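Local coordinates for protein endoglucanase E (Clostridium thermocellum, PDB 2WAO) that probably removes acetyl groups from plant cell-wall polysaccharides through its family 2 carbohydrate esterase domain, which also binds cello-oligosaccharides such as cellohexaose, at residues R16-D21 with Y198-S203; P25-S30 with L91-E96. All coordinates share one frame; numbering follows the deposited sequence.

Contact 1: R16-D21 with Y198-S203; sequences RFDFSD and YTLPYS
R16 and Y198 make the direct polar link: NH1 of R16 donates to the backbone O of Y198 at 2.9 Å. The oxygen lies in the guanidinium plane, at its edge, but the bond is bent, 137° at the hydrogen, and NH1 stands well above the carbonyl plane. The arginine chain is extended from CG to NE, which brings NH1 to Y198 O. The same NH1 also bonds Y196 O, while NH2 forms a salt bridge with E126 and the group makes a cation-pi contact with W207. Water adds two bridges. One molecule donates to R16 O and T199 O; a second joins F17 O to T199 OG1, 2.5 Å from that hydroxyl. D18 OD1 accepts from S20 N, closing an Asx turn, and from S20 OG, both on one face of the carboxylate. Among packing contacts, T199 CG2, anti to the backbone N (OG1 takes chi1 -58°), rests on the 16-18 backbone, 3.6 Å from F17 C. L200 CD1 packs across D18, 3.9 Å from its CB and 3.6 Å from its OD2. Strand 17-18, at the edge of the five-stranded antiparallel sheet, thus meets the loop between helix 192-195 and strand 205-206, whose V205 touches D18, T199 and L200.

Contact 2: P25-S30 with L91-E96; sequences PKCAWS and LWKRTE
K93 reaches across to the backbone of A28 with the outer part of its side chain. From CB, which points at segment 25-30, the chain leaves with CG anti to the backbone N (chi1 -176°) and stays extended as far as CE. CD lies 3.6 Å from A28 O, with W29 O and C27 SG a little further off. CE then lies 3.4 Å from A28 O, and a bend at chi4 (-93°) turns NZ onto that oxygen, 2.8 Å away. The donor sits 22° off the carbonyl plane. NZ also donates to T95 O within its own segment, coming from above that carbonyl plane, so the buried ammonium is tied to both segments. Further along, S30 OG packs against E96, 3.3 Å from its CA and 3.4 Å from its CB. A water accepts from S30 OG and donates to R94 O, adding a second polar bridge. The carboxylate of E96 extends elsewhere, to S176 OG of the glycan pocket, and its side chain is about 5 Å from a bound glucose unit. Strand 26-27 of the five-stranded antiparallel sheet and strand 85-93 of the six-stranded one both run out here, with V102 of strand 102-108 touching K93.

Both contacts are buried, but contact 2 lies nearer the middle of the chain, about 9 Å from its centre against 16 Å for contact 1. Contact 1 crosses from the N-terminal family region to the GDSL-like one; contact 2 stays within the N-terminal region, although E96 extends toward the glycan pocket. Each has a cationic side chain donating to a main-chain oxygen, a branched guanidinium in one and a single ammonium in the other, but contact 1 adds methyl packing and a second water bridge. Strands 17-18 and 26-27 are sheet neighbours, probably bonded through D18 N and K26 O. W29 joins the sites again, its NE1 probably bonding Y198 O and its ring packing on P201.

Contact 1: R16-D21 with Y198-S203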
loop_
_atom_site.group_PDB
_atom_site.type_symbol
_atom_site.label_atom_id
_atom_site.label_comp_id
_atom_site.label_asym_id
_atom_site.label_seq_id
_atom_site.Cartn_x
_atom_site.Cartn_y
_atom_site.Cartn_z
ATOM N N ARG A 16 1.187 -4.613 -8.830
ATOM C CA ARG A 16 1.542 -5.973 -9.195
ATOM C C ARG A 16 0.342 -6.638 -9.833
ATOM O O ARG A 16 -0.646 -6.973 -9.154
ATOM C CB ARG A 16 2.063 -6.793 -7.988
ATOM C CG ARG A 16 3.375 -6.234 -7.408
ATOM C CD ARG A 16 3.856 -7.174 -6.334
ATOM N NE ARG A 16 5.129 -6.765 -5.736
ATOM C CZ ARG A 16 5.742 -7.519 -4.842
ATOM N NH1 ARG A 16 5.184 -8.678 -4.499
ATOM N NH2 ARG A 16 6.901 -7.132 -4.289
ATOM N N PHE A 17 0.390 -6.777 -11.153
ATOM C CA PHE A 17 -0.719 -7.425 -11.870
ATOM C C PHE A 17 -0.256 -8.765 -12.478
ATOM O O PHE A 17 0.911 -8.894 -12.866
ATOM C CB PHE A 17 -1.306 -6.500 -12.956
ATOM C CG PHE A 17 -2.205 -5.414 -12.434
ATOM C CD1 PHE A 17 -3.600 -5.502 -12.556
ATOM C CD2 PHE A 17 -1.669 -4.267 -11.877
ATOM C CE1 PHE A 17 -4.445 -4.468 -12.083
ATOM C CE2 PHE A 17 -2.508 -3.241 -11.375
ATOM C CZ PHE A 17 -3.888 -3.328 -11.513
ATOM N N ASP A 18 -1.175 -9.736 -12.531
ATOM C CA ASP A 18 -0.998 -10.982 -13.250
ATOM C C ASP A 18 -1.777 -10.895 -14.577
ATOM O O ASP A 18 -2.994 -10.618 -14.584
ATOM C CB ASP A 18 -1.531 -12.111 -12.378
ATOM C CG ASP A 18 -1.588 -13.466 -13.077
ATOM O OD1 ASP A 18 -0.703 -13.803 -13.889
ATOM O OD2 ASP A 18 -2.533 -14.229 -12.748
ATOM N N PHE A 19 -1.085 -11.131 -15.691
ATOM C CA PHE A 19 -1.731 -11.022 -17.017
ATOM C C PHE A 19 -1.969 -12.398 -17.672
ATOM O O PHE A 19 -2.247 -12.480 -18.874
ATOM C CB PHE A 19 -0.872 -10.101 -17.901
ATOM C CG PHE A 19 -0.806 -8.669 -17.409
ATOM C CD1 PHE A 19 -1.827 -7.773 -17.719
ATOM C CD2 PHE A 19 0.276 -8.212 -16.633
ATOM C CE1 PHE A 19 -1.791 -6.440 -17.301
ATOM C CE2 PHE A 19 0.320 -6.871 -16.193
ATOM C CZ PHE A 19 -0.723 -5.985 -16.532
ATOM N N SER A 20 -1.917 -13.467 -16.885
ATOM C CA SER A 20 -1.937 -14.821 -17.450
ATOM C C SER A 20 -3.304 -15.211 -18.052
ATOM O O SER A 20 -3.364 -16.009 -18.977
ATOM C CB SER A 20 -1.425 -15.854 -16.445
ATOM O OG SER A 20 -2.330 -16.035 -15.380
ATOM N N ASP A 21 -4.381 -14.604 -17.556
ATOM C CA ASP A 21 -5.737 -14.871 -18.056
ATOM C C ASP A 21 -6.125 -13.834 -19.120
ATOM O O ASP A 21 -6.261 -12.649 -18.805
ATOM C CB ASP A 21 -6.727 -14.812 -16.899
ATOM C CG ASP A 21 -8.161 -15.195 -17.312
ATOM O OD1 ASP A 21 -8.463 -15.326 -18.527
ATOM O OD2 ASP A 21 -8.999 -15.351 -16.411
ATOM N N TYR A 198 5.103 -12.474 -3.864
ATOM C CA TYR A 198 3.900 -12.793 -4.663
ATOM C C TYR A 198 3.142 -11.625 -5.315
ATOM O O TYR A 198 3.023 -10.527 -4.756
ATOM C CB TYR A 198 2.936 -13.720 -3.882
ATOM C CG TYR A 198 3.589 -15.054 -3.626
ATOM C CD1 TYR A 198 3.655 -16.026 -4.636
ATOM C CD2 TYR A 198 4.208 -15.323 -2.402
ATOM C CE1 TYR A 198 4.307 -17.234 -4.424
ATOM C CE2 TYR A 198 4.843 -16.523 -2.164
ATOM C CZ TYR A 198 4.894 -17.482 -3.195
ATOM O OH TYR A 198 5.531 -18.687 -3.014
ATOM N N THR A 199 2.684 -11.884 -6.529
ATOM C CA THR A 199 1.693 -11.024 -7.194
ATOM C C THR A 199 0.344 -11.273 -6.542
ATOM O O THR A 199 -0.339 -10.332 -6.142
ATOM C CB THR A 199 1.585 -11.350 -8.698
ATOM O OG1 THR A 199 2.879 -11.189 -9.283
ATOM C CG2 THR A 199 0.603 -10.408 -9.375
ATOM N N LEU A 200 -0.037 -12.551 -6.473
ATOM C CA LEU A 200 -1.306 -12.944 -5.874
ATOM C C LEU A 200 -0.958 -13.906 -4.749
ATOM O O LEU A 200 -0.702 -15.085 -4.984
ATOM C CB LEU A 200 -2.239 -13.582 -6.908
ATOM C CG LEU A 200 -2.422 -12.855 -8.255
ATOM C CD1 LEU A 200 -3.188 -13.766 -9.221
ATOM C CD2 LEU A 200 -3.111 -11.505 -8.059
ATOM N N PRO A 201 -0.860 -13.365 -3.519
ATOM C CA PRO A 201 -0.330 -14.141 -2.405
ATOM C C PRO A 201 -1.169 -15.361 -2.035
ATOM O O PRO A 201 -0.631 -16.325 -1.489
ATOM C CB PRO A 201 -0.251 -13.112 -1.248
ATOM C CG PRO A 201 -1.050 -11.938 -1.655
ATOM C CD PRO A 201 -1.154 -11.953 -3.157
ATOM N N TYR A 202 -2.470 -15.355 -2.327
ATOM C CA TYR A 202 -3.312 -16.510 -1.947
ATOM C C TYR A 202 -3.138 -17.680 -2.896
ATOM O O TYR A 202 -3.361 -18.829 -2.522
ATOM C CB TYR A 202 -4.804 -16.153 -1.977
ATOM C CG TYR A 202 -5.338 -15.533 -0.717
ATOM C CD1 TYR A 202 -4.907 -15.962 0.529
ATOM C CD2 TYR A 202 -6.311 -14.536 -0.773
ATOM C CE1 TYR A 202 -5.399 -15.392 1.712
ATOM C CE2 TYR A 202 -6.822 -13.964 0.407
ATOM C CZ TYR A 202 -6.353 -14.419 1.641
ATOM O OH TYR A 202 -6.825 -13.855 2.800
ATOM N N SER A 203 -2.771 -17.375 -4.137
ATOM C CA SER A 203 -2.754 -18.395 -5.168
ATOM C C SER A 203 -1.381 -18.753 -5.711
ATOM O O SER A 203 -1.251 -19.552 -6.655
ATOM C CB SER A 203 -3.751 -18.056 -6.279
ATOM O OG SER A 203 -3.353 -16.908 -6.971
HETATM O O HOH W 1 -1.415 -7.646 -6.732
HETATM O O HOH W 2 2.698 -11.391 -11.810
#

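Contact 2: P25-S30 with L91-E96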
loop_
_atom_site.group_PDB
_atom_site.type_symbol
_atom_site.label_atom_id
_atom_site.label_comp_id
_atom_site.label_asym_id
_atom_site.label_seq_id
_atom_site.Cartn_x
_atom_site.Cartn_y
_atom_site.Cartn_z
ATOM N N PRO A 25 -6.648 -8.693 -16.493
ATOM C CA PRO A 25 -5.570 -8.641 -15.505
ATOM C C PRO A 25 -6.131 -8.816 -14.115
ATOM O O PRO A 25 -7.277 -8.410 -13.863
ATOM C CB PRO A 25 -4.995 -7.237 -15.660
ATOM C CG PRO A 25 -5.457 -6.765 -16.978
ATOM C CD PRO A 25 -6.782 -7.415 -17.213
ATOM N N LYS A 26 -5.341 -9.468 -13.261
ATOM C CA LYS A 26 -5.702 -9.768 -11.896
ATOM C C LYS A 26 -4.731 -9.089 -10.961
ATOM O O LYS A 26 -3.552 -8.937 -11.289
ATOM C CB LYS A 26 -5.610 -11.264 -11.642
ATOM C CG LYS A 26 -6.608 -12.110 -12.424
ATOM C CD LYS A 26 -6.603 -13.499 -11.830
ATOM C CE LYS A 26 -6.600 -14.480 -12.948
ATOM N NZ LYS A 26 -6.684 -15.881 -12.449
ATOM N N CYS A 27 -5.240 -8.662 -9.801
ATOM C CA CYS A 27 -4.397 -7.982 -8.803
ATOM C C CYS A 27 -4.960 -8.257 -7.407
ATOM O O CYS A 27 -6.096 -8.761 -7.269
ATOM C CB CYS A 27 -4.292 -6.484 -9.041
ATOM S SG CYS A 27 -5.821 -5.663 -8.692
ATOM N N ALA A 28 -4.157 -7.954 -6.386
ATOM C CA ALA A 28 -4.540 -8.268 -5.008
ATOM C C ALA A 28 -4.149 -7.149 -4.050
ATOM O O ALA A 28 -4.931 -6.745 -3.191
ATOM C CB ALA A 28 -3.905 -9.560 -4.568
ATOM N N TRP A 29 -2.942 -6.625 -4.203
ATOM C CA TRP A 29 -2.427 -5.717 -3.168
ATOM C C TRP A 29 -3.191 -4.407 -3.046
ATOM O O TRP A 29 -3.670 -3.838 -4.052
ATOM C CB TRP A 29 -0.938 -5.465 -3.344
ATOM C CG TRP A 29 -0.107 -6.725 -3.247
ATOM C CD1 TRP A 29 0.453 -7.409 -4.297
ATOM C CD2 TRP A 29 0.236 -7.460 -2.061
ATOM N NE1 TRP A 29 1.151 -8.516 -3.827
ATOM C CE2 TRP A 29 1.029 -8.570 -2.467
ATOM C CE3 TRP A 29 0.007 -7.260 -0.677
ATOM C CZ2 TRP A 29 1.576 -9.485 -1.546
ATOM C CZ3 TRP A 29 0.545 -8.163 0.230
ATOM C CH2 TRP A 29 1.314 -9.277 -0.204
ATOM N N SER A 30 -3.280 -3.912 -1.801
ATOM C CA SER A 30 -3.823 -2.571 -1.525
ATOM C C SER A 30 -3.315 -1.554 -2.553
ATOM O O SER A 30 -2.133 -1.512 -2.886
ATOM C CB SER A 30 -3.329 -2.048 -0.168
ATOM O OG SER A 30 -3.734 -2.864 0.881
ATOM N N LEU A 91 -8.901 4.078 -11.346
ATOM C CA LEU A 91 -9.771 3.147 -10.586
ATOM C C LEU A 91 -8.913 2.466 -9.503
ATOM O O LEU A 91 -7.976 1.727 -9.824
ATOM C CB LEU A 91 -10.430 2.130 -11.541
ATOM C CG LEU A 91 -11.303 1.057 -10.908
ATOM C CD1 LEU A 91 -12.455 1.679 -10.077
ATOM C CD2 LEU A 91 -11.862 0.077 -11.975
ATOM N N TRP A 92 -9.232 2.701 -8.226
ATOM C CA TRP A 92 -8.323 2.377 -7.114
ATOM C C TRP A 92 -8.902 1.279 -6.220
ATOM O O TRP A 92 -10.078 1.353 -5.794
ATOM C CB TRP A 92 -8.088 3.651 -6.291
ATOM C CG TRP A 92 -7.110 3.539 -5.134
ATOM C CD1 TRP A 92 -7.341 2.992 -3.885
ATOM C CD2 TRP A 92 -5.738 3.953 -5.146
ATOM N NE1 TRP A 92 -6.191 3.045 -3.139
ATOM C CE2 TRP A 92 -5.202 3.653 -3.877
ATOM C CE3 TRP A 92 -4.914 4.580 -6.106
ATOM C CZ2 TRP A 92 -3.871 3.959 -3.527
ATOM C CZ3 TRP A 92 -3.572 4.866 -5.754
ATOM C CH2 TRP A 92 -3.090 4.587 -4.457
ATOM N N LYS A 93 -8.104 0.245 -5.963
ATOM C CA LYS A 93 -8.519 -0.825 -5.078
ATOM C C LYS A 93 -8.240 -0.346 -3.633
ATOM O O LYS A 93 -7.071 -0.228 -3.182
ATOM C CB LYS A 93 -7.762 -2.126 -5.366
ATOM C CG LYS A 93 -8.262 -3.297 -4.494
ATOM C CD LYS A 93 -7.407 -4.581 -4.768
ATOM C CE LYS A 93 -8.079 -5.843 -4.204
ATOM N NZ LYS A 93 -7.642 -6.218 -2.785
ATOM N N ARG A 94 -9.298 -0.027 -2.916
ATOM C CA ARG A 94 -9.119 0.506 -1.539
ATOM C C ARG A 94 -8.618 -0.513 -0.533
ATOM O O ARG A 94 -7.794 -0.185 0.346
ATOM C CB ARG A 94 -10.445 1.058 -1.040
ATOM C CG ARG A 94 -10.875 2.251 -1.838
ATOM C CD ARG A 94 -12.388 2.554 -1.599
ATOM N NE ARG A 94 -12.827 2.653 -0.169
ATOM C CZ ARG A 94 -13.056 3.790 0.506
ATOM N NH1 ARG A 94 -12.805 5.000 -0.017
ATOM N NH2 ARG A 94 -13.515 3.735 1.749
ATOM N N THR A 95 -9.167 -1.709 -0.650
ATOM C CA THR A 95 -9.047 -2.792 0.320
ATOM C C THR A 95 -7.835 -3.696 0.070
ATOM O O THR A 95 -7.295 -3.794 -1.045
ATOM C CB THR A 95 -10.327 -3.646 0.297
ATOM O OG1 THR A 95 -10.757 -3.762 -1.067
ATOM C CG2 THR A 95 -11.454 -2.966 1.117
ATOM N N GLU A 96 -7.407 -4.386 1.111
ATOM C CA GLU A 96 -6.152 -5.140 1.055
ATOM C C GLU A 96 -6.275 -6.529 0.417
ATOM O O GLU A 96 -7.385 -7.025 0.097
ATOM C CB GLU A 96 -5.569 -5.250 2.455
ATOM C CG GLU A 96 -6.523 -6.014 3.424
ATOM C CD GLU A 96 -5.950 -6.055 4.818
ATOM O OE1 GLU A 96 -5.026 -6.870 5.067
ATOM O OE2 GLU A 96 -6.418 -5.226 5.659
HETATM O O HOH W 3 -5.862 -1.594 2.019
#